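Local coordinates for protein benzoylformate decarboxylase (Mycobacterium smegmatis, PDB 4Q9D) that belongs to the thiamine diphosphate-dependent enzyme family and holds a magnesium ion in its C-terminal cofactor-binding domain, at residues Y361-N366 / A511-A516; A372-E377 / L383-W388; L487-I492 / P522-V527. One frame throughout, in Å; residues are numbered along the deposited sequence.

Interaction 1 (Y361-N366 / A511-A516); sequences YEVLSN and AELKTA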
loop_
_atom_site.group_PDB
_atom_site.type_symbol
_atom_site.label_atom_id
_atom_site.label_comp_id
_atom_site.label_asym_id
_atom_site.label_seq_id
_atom_site.Cartn_x
_atom_site.Cartn_y
_atom_site.Cartn_z
ATOM N N TYR B 361 -6.991 -26.094 37.263
ATOM C CA TYR B 361 -7.819 -24.897 37.444
ATOM C C TYR B 361 -8.592 -24.891 38.756
ATOM O O TYR B 361 -8.826 -23.830 39.331
ATOM C CB TYR B 361 -8.747 -24.666 36.252
ATOM C CG TYR B 361 -8.040 -24.031 35.070
ATOM C CD1 TYR B 361 -8.108 -22.657 34.845
ATOM C CD2 TYR B 361 -7.277 -24.805 34.194
ATOM C CE1 TYR B 361 -7.423 -22.066 33.755
ATOM C CE2 TYR B 361 -6.606 -24.231 33.115
ATOM C CZ TYR B 361 -6.685 -22.870 32.896
ATOM O OH TYR B 361 -6.026 -22.345 31.806
ATOM N N GLU B 362 -8.960 -26.070 39.261
ATOM C CA GLU B 362 -9.658 -26.096 40.557
ATOM C C GLU B 362 -8.712 -25.709 41.653
ATOM O O GLU B 362 -9.049 -24.901 42.503
ATOM C CB GLU B 362 -10.269 -27.465 40.897
ATOM C CG GLU B 362 -11.002 -27.382 42.252
ATOM C CD GLU B 362 -11.608 -28.699 42.710
ATOM O OE1 GLU B 362 -11.393 -29.744 42.036
ATOM O OE2 GLU B 362 -12.287 -28.676 43.759
ATOM N N VAL B 363 -7.498 -26.260 41.631
ATOM C CA VAL B 363 -6.493 -25.797 42.586
ATOM C C VAL B 363 -6.285 -24.281 42.509
ATOM O O VAL B 363 -6.167 -23.607 43.529
ATOM C CB VAL B 363 -5.137 -26.485 42.382
ATOM C CG1 VAL B 363 -4.107 -25.869 43.312
ATOM C CG2 VAL B 363 -5.269 -27.993 42.623
ATOM N N LEU B 364 -6.238 -23.732 41.296
ATOM C CA LEU B 364 -6.062 -22.273 41.151
ATOM C C LEU B 364 -7.221 -21.515 41.788
ATOM O O LEU B 364 -7.022 -20.510 42.494
ATOM C CB LEU B 364 -5.990 -21.885 39.673
ATOM C CG LEU B 364 -4.672 -21.967 38.938
ATOM C CD1 LEU B 364 -4.987 -21.628 37.485
ATOM C CD2 LEU B 364 -3.706 -20.943 39.523
ATOM N N SER B 365 -8.442 -21.988 41.541
ATOM C CA SER B 365 -9.606 -21.296 42.108
ATOM C C SER B 365 -9.606 -21.345 43.637
ATOM O O SER B 365 -10.073 -20.412 44.299
ATOM C CB SER B 365 -10.916 -21.868 41.576
ATOM O OG SER B 365 -11.093 -23.179 42.059
ATOM N N ASN B 366 -9.065 -22.411 44.212
ATOM C CA ASN B 366 -8.977 -22.459 45.683
ATOM C C ASN B 366 -8.029 -21.428 46.268
ATOM O O ASN B 366 -8.233 -20.972 47.398
ATOM C CB ASN B 366 -8.546 -23.844 46.162
ATOM C CG ASN B 366 -9.576 -24.905 45.863
ATOM O OD1 ASN B 366 -10.766 -24.615 45.735
ATOM N ND2 ASN B 366 -9.120 -26.142 45.722
ATOM N N ALA B 511 0.696 -25.625 47.294
ATOM C CA ALA B 511 1.684 -25.060 48.200
ATOM C C ALA B 511 2.587 -24.067 47.467
ATOM O O ALA B 511 2.926 -23.009 47.999
ATOM C CB ALA B 511 2.519 -26.177 48.854
ATOM N N GLU B 512 3.005 -24.417 46.253
ATOM C CA GLU B 512 3.886 -23.523 45.479
ATOM C C GLU B 512 3.136 -22.247 45.079
ATOM O O GLU B 512 3.724 -21.160 45.020
ATOM C CB GLU B 512 4.428 -24.257 44.254
ATOM C CG GLU B 512 5.388 -25.390 44.611
ATOM C CD GLU B 512 6.705 -24.885 45.211
ATOM O OE1 GLU B 512 6.957 -23.662 45.189
ATOM O OE2 GLU B 512 7.499 -25.723 45.681
ATOM N N LEU B 513 1.833 -22.389 44.824
ATOM C CA LEU B 513 0.973 -21.255 44.510
ATOM C C LEU B 513 0.920 -20.275 45.670
ATOM O O LEU B 513 1.076 -19.056 45.477
ATOM C CB LEU B 513 -0.443 -21.725 44.108
ATOM C CG LEU B 513 -0.646 -22.049 42.616
ATOM C CD1 LEU B 513 -2.037 -22.691 42.325
ATOM C CD2 LEU B 513 -0.423 -20.770 41.769
ATOM N N LYS B 514 0.724 -20.803 46.881
ATOM C CA LYS B 514 0.703 -19.960 48.071
ATOM C C LYS B 514 2.040 -19.282 48.288
ATOM O O LYS B 514 2.100 -18.116 48.645
ATOM C CB LYS B 514 0.344 -20.765 49.314
ATOM C CG LYS B 514 -1.106 -21.277 49.333
ATOM C CD LYS B 514 -1.370 -22.168 50.582
ATOM C CE LYS B 514 -2.823 -22.677 50.594
ATOM N NZ LYS B 514 -3.044 -23.818 51.546
ATOM N N THR B 515 3.123 -20.020 48.106
ATOM C CA THR B 515 4.440 -19.410 48.216
ATOM C C THR B 515 4.632 -18.317 47.146
ATOM O O THR B 515 5.181 -17.249 47.434
ATOM C CB THR B 515 5.522 -20.479 48.081
ATOM O OG1 THR B 515 5.385 -21.397 49.163
ATOM C CG2 THR B 515 6.925 -19.881 48.109
ATOM N N ALA B 516 4.170 -18.572 45.918
ATOM C CA ALA B 516 4.365 -17.597 44.831
ATOM C C ALA B 516 3.619 -16.300 45.114
ATOM O O ALA B 516 4.105 -15.198 44.807
ATOM C CB ALA B 516 3.926 -18.185 43.488
#
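L513 meets L364 and V363 chiefly through one methyl group. Its CD1 lies 3.7 Å from L364 CD2 and 3.9 Å from V363 CG1, while its other branch, CD2, adds a looser contact of 4.0 Å to that same L364 CD2. The two leucine side chains cross at about a right angle, so the end of L364 is set against the fork of L513 instead of running beside it. V363 offers the branch that its first torsion (175°) turns opposite the backbone N, and meets L513 at a slant. Contact is made by side-chain ends alone: the closest CA pair, L364 CA and L513 CA, is 7.9 Å apart.

V457 and V455 of strand 454-460 pack on L364 and L513 respectively, so both leucines also rest on the sheet. Behind the contact, S365 OG donates to E362 O at 2.7 Å, tilted 17° from the carbonyl plane; that oxygen also accepts from N366 N. Y361 OH, bonded to T381 and T431, ties the same helix turn to its surroundings.

With three buried aliphatic residues and just 113 Å² covered, the pairing is pure van der Waals packing. It is small and non-directional, and its two leucines share strand 454-460 as a neighbour.

Interaction 2 (A372-E377 / L383-W388); sequences AAVVME and LDLFTW
V374 is the first residue of strand 373-377 to reach the helix: its CG1 lies 4.1 Å from L385 CD1, the two side chains sliding past each other in opposite directions. V375, next along, projects to the far side and packs against V428 and A430 of strand 428-433. M376 returns to the helix face. Its chain starts out with CG opposite the backbone N, then bends at chi2 (67°), which swings the methyl CE to 3.9 Å from L385 CB and 4.0 Å from L385 CD2. M376 CG adds a looser approach of 4.1 Å to the same CD2, and the two side chains reach toward each other tip to tip. L385 thus divides its branches, CD1 to V374 and CD2 to M376. E377, closing the strand, turns its carboxylate to the backbone N of G406 and G408.

On the helix, L383 O accepts both T387 N and T387 OG1, the hydroxyl standing 41° out of the carbonyl plane. F397 packs on M376 and L385 alike, so all three elements of this beta-alpha-beta unit converge here.

Every touching atom is carbon and all three residues are buried, so this contact rests on dispersion and the hydrophobic effect; the helix's polar ties run instead from D384 to S357 and from W388 to N358.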
loop_
_atom_site.group_PDB
_atom_site.type_symbol
_atom_site.label_atom_id
_atom_site.label_comp_id
_atom_site.label_asym_id
_atom_site.label_seq_id
_atom_site.Cartn_x
_atom_site.Cartn_y
_atom_site.Cartn_z
ATOM N N ALA B 372 -7.358 -10.735 42.064
ATOM C CA ALA B 372 -6.308 -11.014 41.090
ATOM C C ALA B 372 -6.783 -10.795 39.647
ATOM O O ALA B 372 -7.965 -10.952 39.335
ATOM C CB ALA B 372 -5.773 -12.447 41.266
ATOM N N ALA B 373 -5.857 -10.433 38.766
ATOM C CA ALA B 373 -6.164 -10.396 37.332
ATOM C C ALA B 373 -5.777 -11.741 36.729
ATOM O O ALA B 373 -4.779 -12.359 37.117
ATOM C CB ALA B 373 -5.408 -9.265 36.645
ATOM N N VAL B 374 -6.569 -12.207 35.783
ATOM C CA VAL B 374 -6.238 -13.442 35.103
ATOM C C VAL B 374 -5.825 -13.117 33.661
ATOM O O VAL B 374 -6.536 -12.374 32.980
ATOM C CB VAL B 374 -7.444 -14.426 35.108
ATOM C CG1 VAL B 374 -7.199 -15.595 34.123
ATOM C CG2 VAL B 374 -7.679 -14.966 36.530
ATOM N N VAL B 375 -4.682 -13.655 33.211
ATOM C CA VAL B 375 -4.294 -13.581 31.792
ATOM C C VAL B 375 -4.367 -14.992 31.215
ATOM O O VAL B 375 -3.821 -15.922 31.803
ATOM C CB VAL B 375 -2.863 -13.014 31.599
ATOM C CG1 VAL B 375 -2.464 -13.071 30.128
ATOM C CG2 VAL B 375 -2.796 -11.587 32.102
ATOM N N MET B 376 -5.035 -15.161 30.073
ATOM C CA MET B 376 -5.299 -16.505 29.556
ATOM C C MET B 376 -4.643 -16.708 28.203
ATOM O O MET B 376 -4.841 -15.908 27.293
ATOM C CB MET B 376 -6.817 -16.717 29.371
ATOM C CG MET B 376 -7.165 -18.048 28.651
ATOM S SD MET B 376 -6.734 -19.486 29.702
ATOM C CE MET B 376 -7.841 -20.733 29.013
ATOM N N GLU B 377 -3.893 -17.796 28.073
ATOM C CA GLU B 377 -3.283 -18.182 26.808
ATOM C C GLU B 377 -3.099 -19.695 26.791
ATOM O O GLU B 377 -1.975 -20.193 26.860
ATOM C CB GLU B 377 -1.938 -17.482 26.621
ATOM C CG GLU B 377 -1.400 -17.538 25.200
ATOM C CD GLU B 377 -0.514 -16.354 24.865
ATOM O OE1 GLU B 377 0.720 -16.536 24.793
ATOM O OE2 GLU B 377 -1.051 -15.243 24.673
ATOM N N LEU B 383 -12.385 -24.381 28.602
ATOM C CA LEU B 383 -13.504 -24.934 29.384
ATOM C C LEU B 383 -13.175 -24.911 30.868
ATOM O O LEU B 383 -14.020 -24.544 31.681
ATOM C CB LEU B 383 -13.852 -26.369 28.950
ATOM C CG LEU B 383 -14.902 -27.103 29.809
ATOM C CD1 LEU B 383 -16.216 -26.316 29.936
ATOM C CD2 LEU B 383 -15.162 -28.536 29.297
ATOM N N ASP B 384 -11.925 -25.241 31.210
ATOM C CA ASP B 384 -11.479 -25.255 32.608
ATOM C C ASP B 384 -11.478 -23.878 33.246
ATOM O O ASP B 384 -11.807 -23.720 34.417
ATOM C CB ASP B 384 -10.097 -25.916 32.711
ATOM C CG ASP B 384 -10.086 -27.301 32.073
ATOM O OD1 ASP B 384 -10.953 -28.131 32.438
ATOM O OD2 ASP B 384 -9.269 -27.552 31.172
ATOM N N LEU B 385 -11.083 -22.876 32.475
ATOM C CA LEU B 385 -11.091 -21.507 32.967
ATOM C C LEU B 385 -12.537 -21.108 33.231
ATOM O O LEU B 385 -12.854 -20.536 34.268
ATOM C CB LEU B 385 -10.468 -20.573 31.913
ATOM C CG LEU B 385 -10.845 -19.091 31.993
ATOM C CD1 LEU B 385 -9.936 -18.404 32.967
ATOM C CD2 LEU B 385 -10.779 -18.441 30.596
ATOM N N PHE B 386 -13.409 -21.402 32.264
ATOM C CA PHE B 386 -14.819 -21.076 32.406
ATOM C C PHE B 386 -15.427 -21.756 33.655
ATOM O O PHE B 386 -16.153 -21.131 34.446
ATOM C CB PHE B 386 -15.567 -21.481 31.120
ATOM C CG PHE B 386 -17.070 -21.409 31.241
ATOM C CD1 PHE B 386 -17.729 -20.181 31.223
ATOM C CD2 PHE B 386 -17.827 -22.571 31.378
ATOM C CE1 PHE B 386 -19.111 -20.111 31.341
ATOM C CE2 PHE B 386 -19.216 -22.509 31.495
ATOM C CZ PHE B 386 -19.856 -21.269 31.476
ATOM N N THR B 387 -15.113 -23.034 33.834
ATOM C CA THR B 387 -15.671 -23.817 34.940
ATOM C C THR B 387 -15.201 -23.329 36.289
ATOM O O THR B 387 -16.000 -23.169 37.198
ATOM C CB THR B 387 -15.290 -25.280 34.806
ATOM O OG1 THR B 387 -15.814 -25.758 33.565
ATOM C CG2 THR B 387 -15.863 -26.109 35.970
ATOM N N TRP B 388 -13.908 -23.053 36.409
ATOM C CA TRP B 388 -13.333 -22.799 37.727
ATOM C C TRP B 388 -12.929 -21.356 38.034
ATOM O O TRP B 388 -12.773 -21.005 39.202
ATOM C CB TRP B 388 -12.120 -23.708 37.936
ATOM C CG TRP B 388 -12.496 -25.174 38.042
ATOM C CD1 TRP B 388 -12.244 -26.164 37.126
ATOM C CD2 TRP B 388 -13.186 -25.801 39.134
ATOM N NE1 TRP B 388 -12.740 -27.375 37.590
ATOM C CE2 TRP B 388 -13.324 -27.174 38.818
ATOM C CE3 TRP B 388 -13.711 -25.333 40.349
ATOM C CZ2 TRP B 388 -13.958 -28.085 39.675
ATOM C CZ3 TRP B 388 -14.342 -26.242 41.203
ATOM C CH2 TRP B 388 -14.456 -27.602 40.854
#

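Interaction 3 (L487-I492 / P522-V527); sequences LDISSI and PTVLVV
In I489 the first torsion (-66°) sets CG2 opposite the backbone N, and in V526 a value of -174° sets CG2 opposite the carbonyl carbon; these two methyls meet at 3.7 Å. The side chains approach at a slant, and V526 CG2 also lies 3.8 Å from I489 CB, so the valine methyl rests against the branch point of the isoleucine as well as its branch methyl CG2. Two residues earlier on the same side of the strand, V524 CG1 is 4.3 Å from I489 CG2, a looser contact. A single isoleucine methyl therefore faces both valines that point toward the helix.

S490 lies next to the pair. Its OG passes 3.8 Å from V526 CG2, a van der Waals contact. The same hydroxyl is hydrogen-bonded to T500 OG1 and T502 OG1 on strand 499-502, and its first torsion of -91° is consistent with OG reaching toward that strand.

D488 is at the N-cap position of the helix. Its OD1 accepts from S491 N, nearly straight but weak at 3.5 Å, and the first backbone bond, I492 N to D488 O, is weak too at 3.4 Å. The cap probably steadies the turn that carries I489 and S490 only modestly.

I489 touches D434, a ligand of the magnesium ion, so it belongs to the second shell of the metal site; its side chain is about 9 Å from the ion. The outer face of the turn meets the second subunit, where S491 packs on its S491 counterpart and I492 on F496 of that chain. Strand 523-528 runs between 454-460 and 499-502, bonded to both, with V524 and V526 turned to helix 489-495 while L525 packs on helix 506-518 across the sheet.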
loop_
_atom_site.group_PDB
_atom_site.type_symbol
_atom_site.label_atom_id
_atom_site.label_comp_id
_atom_site.label_asym_id
_atom_site.label_seq_id
_atom_site.Cartn_x
_atom_site.Cartn_y
_atom_site.Cartn_z
ATOM N N LEU B 487 11.964 -29.961 26.522
ATOM C CA LEU B 487 11.934 -28.623 27.074
ATOM C C LEU B 487 11.888 -28.758 28.562
ATOM O O LEU B 487 11.013 -29.426 29.095
ATOM C CB LEU B 487 10.689 -27.854 26.630
ATOM C CG LEU B 487 10.641 -27.269 25.225
ATOM C CD1 LEU B 487 9.235 -26.728 25.001
ATOM C CD2 LEU B 487 11.682 -26.155 25.097
ATOM N N ASP B 488 12.848 -28.142 29.234
ATOM C CA ASP B 488 12.803 -28.043 30.684
ATOM C C ASP B 488 12.516 -26.580 31.005
ATOM O O ASP B 488 13.418 -25.735 31.060
ATOM C CB ASP B 488 14.109 -28.551 31.315
ATOM C CG ASP B 488 14.176 -28.289 32.829
ATOM O OD1 ASP B 488 13.162 -27.917 33.448
ATOM O OD2 ASP B 488 15.268 -28.429 33.392
ATOM N N ILE B 489 11.234 -26.274 31.161
ATOM C CA ILE B 489 10.803 -24.894 31.236
ATOM C C ILE B 489 11.252 -24.206 32.547
ATOM O O ILE B 489 11.481 -23.001 32.567
ATOM C CB ILE B 489 9.285 -24.785 30.987
ATOM C CG1 ILE B 489 8.981 -25.184 29.534
ATOM C CG2 ILE B 489 8.792 -23.357 31.319
ATOM C CD1 ILE B 489 7.525 -25.216 29.186
ATOM N N SER B 490 11.402 -24.973 33.628
ATOM C CA SER B 490 11.949 -24.431 34.892
ATOM C C SER B 490 13.373 -23.908 34.762
ATOM O O SER B 490 13.671 -22.814 35.233
ATOM C CB SER B 490 11.922 -25.463 36.017
ATOM O OG SER B 490 10.708 -25.345 36.712
ATOM N N SER B 491 14.244 -24.672 34.111
ATOM C CA SER B 491 15.606 -24.191 33.873
ATOM C C SER B 491 15.625 -22.892 33.092
ATOM O O SER B 491 16.386 -21.968 33.420
ATOM C CB SER B 491 16.435 -25.243 33.151
ATOM O OG SER B 491 16.503 -26.372 33.993
ATOM N N ILE B 492 14.790 -22.815 32.057
ATOM C CA ILE B 492 14.730 -21.596 31.246
ATOM C C ILE B 492 14.276 -20.439 32.119
ATOM O O ILE B 492 14.887 -19.363 32.109
ATOM C CB ILE B 492 13.810 -21.774 30.001
ATOM C CG1 ILE B 492 14.296 -22.936 29.145
ATOM C CG2 ILE B 492 13.740 -20.493 29.152
ATOM C CD1 ILE B 492 13.263 -23.404 28.050
ATOM N N PRO B 522 8.235 -12.535 40.224
ATOM C CA PRO B 522 7.409 -13.495 39.492
ATOM C C PRO B 522 7.869 -14.918 39.735
ATOM O O PRO B 522 9.041 -15.177 40.016
ATOM C CB PRO B 522 7.695 -13.129 38.024
ATOM C CG PRO B 522 9.113 -12.632 38.065
ATOM C CD PRO B 522 9.209 -11.846 39.359
ATOM N N THR B 523 6.946 -15.852 39.570
ATOM C CA THR B 523 7.274 -17.270 39.630
ATOM C C THR B 523 6.685 -17.944 38.401
ATOM O O THR B 523 5.576 -17.609 37.969
ATOM C CB THR B 523 6.627 -17.934 40.884
ATOM O OG1 THR B 523 7.058 -17.251 42.060
ATOM C CG2 THR B 523 6.983 -19.415 40.976
ATOM N N VAL B 524 7.440 -18.880 37.848
ATOM C CA VAL B 524 6.979 -19.753 36.789
ATOM C C VAL B 524 6.757 -21.167 37.369
ATOM O O VAL B 524 7.697 -21.845 37.782
ATOM C CB VAL B 524 7.987 -19.795 35.627
ATOM C CG1 VAL B 524 7.522 -20.774 34.530
ATOM C CG2 VAL B 524 8.220 -18.352 35.052
ATOM N N LEU B 525 5.502 -21.593 37.423
ATOM C CA LEU B 525 5.175 -22.924 37.928
ATOM C C LEU B 525 4.855 -23.795 36.725
ATOM O O LEU B 525 3.928 -23.513 35.964
ATOM C CB LEU B 525 3.991 -22.873 38.905
ATOM C CG LEU B 525 4.223 -22.047 40.177
ATOM C CD1 LEU B 525 2.953 -22.007 41.046
ATOM C CD2 LEU B 525 5.421 -22.533 40.979
ATOM N N VAL B 526 5.648 -24.832 36.534
ATOM C CA VAL B 526 5.457 -25.725 35.421
ATOM C C VAL B 526 4.661 -26.946 35.912
ATOM O O VAL B 526 5.110 -27.663 36.802
ATOM C CB VAL B 526 6.820 -26.116 34.801
ATOM C CG1 VAL B 526 6.597 -26.934 33.542
ATOM C CG2 VAL B 526 7.642 -24.828 34.466
ATOM N N VAL B 527 3.473 -27.153 35.341
ATOM C CA VAL B 527 2.564 -28.190 35.787
ATOM C C VAL B 527 2.378 -29.251 34.697
ATOM O O VAL B 527 1.757 -29.002 33.664
ATOM C CB VAL B 527 1.199 -27.608 36.170
ATOM C CG1 VAL B 527 0.283 -28.719 36.714
ATOM C CG2 VAL B 527 1.349 -26.471 37.210
#

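All three contacts are largely buried and mainly apolar, and all serve the parallel sheet of the C-terminal domain. Interaction 1 joins two helices lying on that sheet, whereas interactions 2 and 3 each seat a helix on one of its strands, 373-377 and 523-528; the nearest atoms of these two interactions are about 11 Å apart. Interaction 1 touches both: its Y361 packs on D384 of interaction 2, and its L513 CD2 lies 3.7 Å from L525 CD1 of interaction 3. Interaction 2 uses a methionine bent at its second torsion within one beta-alpha-beta unit. Interaction 3, the only one reaching another subunit, also includes a serine hydroxyl and covers slightly more area, 153 against 138 and 113 Å².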